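Local coordinates for protein beta-phosphoglucomutase (Bacteroides vulgatus, PDB 3DV9) that probably interconverts beta-glucose 1-phosphate and glucose 6-phosphate as a magnesium-dependent mutase of the haloacid dehalogenase superfamily, at residues V26-M30 with D31-F35; L193-Q196 with A197-A201. All coordinates share one frame; numbering follows the deposited sequence.

Interaction 1 (V26-M30 with D31-F35); sequences VLFDM and DGVLF. With MG (magnesium ion), chain B; PO4 (phosphate ion), chain C.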
loop_
_atom_site.group_PDB
_atom_site.type_symbol
_atom_site.label_atom_id
_atom_site.label_comp_id
_atom_site.label_asym_id
_atom_site.label_seq_id
_atom_site.Cartn_x
_atom_site.Cartn_y
_atom_site.Cartn_z
ATOM N N VAL A 26 10.933 1.393 -6.778
ATOM C CA VAL A 26 9.779 0.508 -6.537
ATOM C C VAL A 26 9.200 0.915 -5.187
ATOM O O VAL A 26 9.872 0.833 -4.151
ATOM C CB VAL A 26 10.121 -1.023 -6.581
ATOM C CG1 VAL A 26 8.802 -1.880 -6.503
ATOM C CG2 VAL A 26 10.906 -1.395 -7.854
ATOM N N LEU A 27 7.955 1.397 -5.236
ATOM C CA LEU A 27 7.261 1.991 -4.097
ATOM C C LEU A 27 6.354 0.954 -3.503
ATOM O O LEU A 27 5.350 0.581 -4.113
ATOM C CB LEU A 27 6.404 3.199 -4.557
ATOM C CG LEU A 27 7.164 4.503 -4.773
ATOM C CD1 LEU A 27 8.604 4.383 -5.171
ATOM C CD2 LEU A 27 6.351 5.502 -5.658
ATOM N N PHE A 28 6.709 0.461 -2.316
ATOM C CA PHE A 28 5.934 -0.607 -1.654
ATOM C C PHE A 28 4.982 -0.097 -0.613
ATOM O O PHE A 28 5.375 0.578 0.369
ATOM C CB PHE A 28 6.870 -1.576 -0.947
ATOM C CG PHE A 28 7.631 -2.456 -1.864
ATOM C CD1 PHE A 28 7.152 -3.748 -2.130
ATOM C CD2 PHE A 28 8.817 -2.025 -2.454
ATOM C CE1 PHE A 28 7.851 -4.617 -2.990
ATOM C CE2 PHE A 28 9.532 -2.879 -3.336
ATOM C CZ PHE A 28 9.059 -4.175 -3.581
ATOM N N ASP A 29 3.721 -0.493 -0.751
ATOM C CA ASP A 29 2.876 -0.393 0.410
ATOM C C ASP A 29 3.434 -1.250 1.589
ATOM O O ASP A 29 4.169 -2.232 1.370
ATOM C CB ASP A 29 1.475 -0.864 0.029
ATOM C CG ASP A 29 0.542 -0.819 1.165
ATOM O OD1 ASP A 29 0.468 0.258 1.805
ATOM O OD2 ASP A 29 -0.079 -1.859 1.443
HETATM N N MSE A 30 3.123 -0.885 2.845
HETATM C CA MSE A 30 3.601 -1.717 3.961
HETATM C C MSE A 30 2.656 -2.862 4.413
HETATM O O MSE A 30 2.970 -4.044 4.316
HETATM C CB MSE A 30 3.982 -0.859 5.173
HETATM C CG MSE A 30 4.687 -1.721 6.235
HETATM SE SE MSE A 30 5.240 -0.652 7.740
HETATM C CE MSE A 30 3.450 -0.266 8.462
ATOM N N ASP A 31 1.505 -2.493 4.946
ATOM C CA ASP A 31 0.580 -3.491 5.504
ATOM C C ASP A 31 -0.027 -4.372 4.419
ATOM O O ASP A 31 -0.659 -3.878 3.497
ATOM C CB ASP A 31 -0.522 -2.789 6.283
ATOM C CG ASP A 31 0.010 -2.053 7.497
ATOM O OD1 ASP A 31 0.698 -2.655 8.332
ATOM O OD2 ASP A 31 -0.271 -0.845 7.592
ATOM N N GLY A 32 0.130 -5.698 4.574
ATOM C CA GLY A 32 -0.373 -6.617 3.572
ATOM C C GLY A 32 0.515 -6.774 2.349
ATOM O O GLY A 32 0.129 -7.443 1.385
ATOM N N VAL A 33 1.705 -6.148 2.370
ATOM C CA VAL A 33 2.672 -6.300 1.254
ATOM C C VAL A 33 4.028 -6.688 1.829
ATOM O O VAL A 33 4.596 -7.736 1.475
ATOM C CB VAL A 33 2.751 -4.981 0.419
ATOM C CG1 VAL A 33 3.957 -5.016 -0.561
ATOM C CG2 VAL A 33 1.394 -4.744 -0.322
ATOM N N LEU A 34 4.553 -5.831 2.713
ATOM C CA LEU A 34 5.782 -6.131 3.489
ATOM C C LEU A 34 5.549 -7.004 4.720
ATOM O O LEU A 34 6.310 -7.948 4.957
ATOM C CB LEU A 34 6.543 -4.841 3.840
ATOM C CG LEU A 34 6.906 -3.993 2.607
ATOM C CD1 LEU A 34 7.636 -2.760 3.151
ATOM C CD2 LEU A 34 7.794 -4.770 1.598
ATOM N N PHE A 35 4.512 -6.668 5.493
ATOM C CA PHE A 35 4.182 -7.385 6.700
ATOM C C PHE A 35 2.789 -7.975 6.589
ATOM O O PHE A 35 1.878 -7.324 6.039
ATOM C CB PHE A 35 4.214 -6.444 7.922
ATOM C CG PHE A 35 5.598 -6.005 8.336
ATOM C CD1 PHE A 35 6.492 -6.890 8.910
ATOM C CD2 PHE A 35 5.983 -4.659 8.182
ATOM C CE1 PHE A 35 7.753 -6.481 9.333
ATOM C CE2 PHE A 35 7.287 -4.225 8.603
ATOM C CZ PHE A 35 8.164 -5.160 9.182
HETATM MG MG MG B . -1.950 -2.432 2.344
HETATM P P PO4 C . -1.165 0.338 4.308
HETATM O O1 PO4 C . 0.341 0.222 4.431
HETATM O O2 PO4 C . -1.760 -0.915 3.728
HETATM O O3 PO4 C . -1.541 1.535 3.431
HETATM O O4 PO4 C . -1.818 0.596 5.660
HETATM O O HOH W 1 0.887 0.285 4.825
HETATM O O HOH W 2 -2.168 -0.653 3.448
HETATM O O HOH W 3 -2.931 -0.762 0.927
#
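Met-30, a selenomethionine, crosses Phe-35 at a slant and meets the edge of its ring. CG of Met-30 lies 3.8 Å from CD2 of Phe-35, near the ring plane. SE also stands at this edge, 5.3 Å from the ring centroid, in a Met-aromatic contact. The Met-30 chain is extended as far as SE and then bends (chi3 70°). The bend sets CE beside the Asp-31 carboxylate.

Phe-28 crosses Val-33 at about a right angle. Val-33 CG1 touches the edge of the Phe-28 ring at CD1, 3.8 Å away. Leu-34 also crosses Phe-28 at about a right angle, and its CD2 lies close to the same ring atom. Val-33 CB presses on Asp-29 O at 3.2 Å. That buried oxygen has no polar partner.

Met-30 O takes three backbone N-H groups, from Val-33, Leu-34 and Phe-35. The bond from Leu-34 N to Met-30 O is the shortest, at 2.9 Å. Val-33 N sits above the carbonyl plane. The three bonds close a turn just after the strand.

With chi1 at 179° the carboxylate of Asp-29 extends away from its own N, and OD2 binds the magnesium at 2.1 Å. Asp-31 binds the ion through its backbone O at 2.3 Å, while its OD1 is hydrogen-bonded to Ser-37 OG. Glu-65 and Asn-190 also bind the ion, and Lys-165 NZ forms a salt bridge with Asp-29 OD1. This strand-end DxDx(T/V)-type loop carrying magnesium is characteristic of the HAD active site.

Interaction 2 (L193-Q196 with A197-A201); sequences LGVQ and AGVAA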
loop_
_atom_site.group_PDB
_atom_site.type_symbol
_atom_site.label_atom_id
_atom_site.label_comp_id
_atom_site.label_asym_id
_atom_site.label_seq_id
_atom_site.Cartn_x
_atom_site.Cartn_y
_atom_site.Cartn_z
ATOM N N LEU A 193 -8.156 0.833 -2.184
ATOM C CA LEU A 193 -7.914 2.297 -2.074
ATOM C C LEU A 193 -6.445 2.661 -2.351
ATOM O O LEU A 193 -6.156 3.737 -2.885
ATOM C CB LEU A 193 -8.305 2.827 -0.700
ATOM C CG LEU A 193 -9.796 2.717 -0.354
ATOM C CD1 LEU A 193 -10.005 3.103 1.091
ATOM C CD2 LEU A 193 -10.651 3.554 -1.280
ATOM N N GLY A 194 -5.547 1.719 -2.055
ATOM C CA GLY A 194 -4.102 1.835 -2.373
ATOM C C GLY A 194 -3.865 1.805 -3.884
ATOM O O GLY A 194 -3.134 2.636 -4.419
ATOM N N VAL A 195 -4.514 0.856 -4.560
ATOM C CA VAL A 195 -4.442 0.746 -6.010
ATOM C C VAL A 195 -4.959 2.061 -6.610
ATOM O O VAL A 195 -4.346 2.625 -7.499
ATOM C CB VAL A 195 -5.220 -0.455 -6.551
ATOM C CG1 VAL A 195 -5.251 -0.412 -8.061
ATOM C CG2 VAL A 195 -4.501 -1.764 -6.077
ATOM N N GLN A 196 -6.099 2.529 -6.101
ATOM C CA GLN A 196 -6.707 3.772 -6.618
ATOM C C GLN A 196 -5.726 4.948 -6.530
ATOM O O GLN A 196 -5.624 5.759 -7.477
ATOM C CB GLN A 196 -7.989 4.071 -5.825
ATOM C CG GLN A 196 -8.749 5.224 -6.427
ATOM C CD GLN A 196 -10.046 5.505 -5.706
ATOM O OE1 GLN A 196 -10.623 4.629 -5.045
ATOM N NE2 GLN A 196 -10.503 6.739 -5.815
ATOM N N ALA A 197 -5.037 5.050 -5.389
ATOM C CA ALA A 197 -4.042 6.129 -5.135
ATOM C C ALA A 197 -2.877 6.037 -6.133
ATOM O O ALA A 197 -2.461 7.071 -6.690
ATOM C CB ALA A 197 -3.511 6.054 -3.703
ATOM N N GLY A 198 -2.346 4.826 -6.339
ATOM C CA GLY A 198 -1.210 4.625 -7.262
ATOM C C GLY A 198 -1.626 5.014 -8.686
ATOM O O GLY A 198 -0.896 5.691 -9.400
ATOM N N VAL A 199 -2.829 4.586 -9.080
ATOM C CA VAL A 199 -3.328 4.841 -10.431
ATOM C C VAL A 199 -3.552 6.364 -10.590
ATOM O O VAL A 199 -3.165 6.985 -11.631
ATOM C CB VAL A 199 -4.595 4.027 -10.674
ATOM C CG1 VAL A 199 -5.279 4.443 -11.972
ATOM C CG2 VAL A 199 -4.228 2.575 -10.750
ATOM N N ALA A 200 -4.110 6.978 -9.545
ATOM C CA ALA A 200 -4.370 8.439 -9.561
ATOM C C ALA A 200 -3.061 9.220 -9.609
ATOM O O ALA A 200 -3.041 10.359 -10.083
ATOM C CB ALA A 200 -5.215 8.892 -8.325
ATOM N N ALA A 201 -1.985 8.653 -9.043
ATOM C CA ALA A 201 -0.661 9.276 -9.098
ATOM C C ALA A 201 0.040 9.113 -10.455
ATOM O O ALA A 201 1.107 9.696 -10.673
ATOM C CB ALA A 201 0.242 8.734 -7.990
#
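The peptide groups of Leu-193 and Ala-197 meet through a hydrogen bond, and peptide planes are the flat groups that matter here. Ala-197 N lies 3.0 Å from Leu-193 O, tilted 32° from that carbonyl plane. The N atoms of Gly-198 and Ala-200 are tilted less from the carbonyl planes of Gly-194 and Gln-196. Val-199 differs, since its N is 2.9 Å from Val-195 O and nearly along the C=O axis. All four bonds run from residue i+4 back to residue i.

Three methyls, Ala-197 CB, Val-199 CG2 and Ala-200 CB, lie against the same oxygens. Ala-197 CB lies 3.5 Å from Gly-194 O and almost as near Leu-193 O. Val-199 CG2 is 3.3 Å from Val-195 O. Ala-200 CB stands equally close to Gln-196 O.

The side-chain contact proper is between two valines one turn apart. Val-195 and Val-199 lie side by side and point the same way, with CG1 of Val-195 4.1 Å from CG2 of Val-199. Both hold CG1 anti to the backbone N (chi1 173° and 170°). CG2 of Val-199 is therefore the branch turned back to the preceding turn. The pair packs on strand 204-208, where both touch Thr-205 and Val-195 also touches Ala-207.

Ala-197 is buried against Tyr-171 of helix 169-178, which Ala-201 also touches. Leu-193 touches Arg-67.

This is regular alpha-helical i to i+4 bonding. Helix 192-200 is the connecting helix of a beta-alpha-beta unit, between strands 185-189 and 204-208 of the parallel sheet of the Rossmann-like HAD core.

Interaction 1 and interaction 2 do not touch. Their centres are 14 Å apart and their nearest atoms about 6 Å. Both belong to the core around one parallel sheet. Strand 25-29 leads into the loop of interaction 1 and pairs with strand 185-189; Leu-27 is joined to Leu-186 and Ile-188 by backbone hydrogen bonds. Asn-190 comes just after that second strand and binds the magnesium held by Asp-29 and Asp-31. Helix 192-200 starts two residues later. Its early turn stays near the metal, with Gly-194 CA 6.7 Å from the magnesium, but does not bind it. Interaction 1 supplies metal ligands; interaction 2 lies in the helix that follows Asn-190, another ligand.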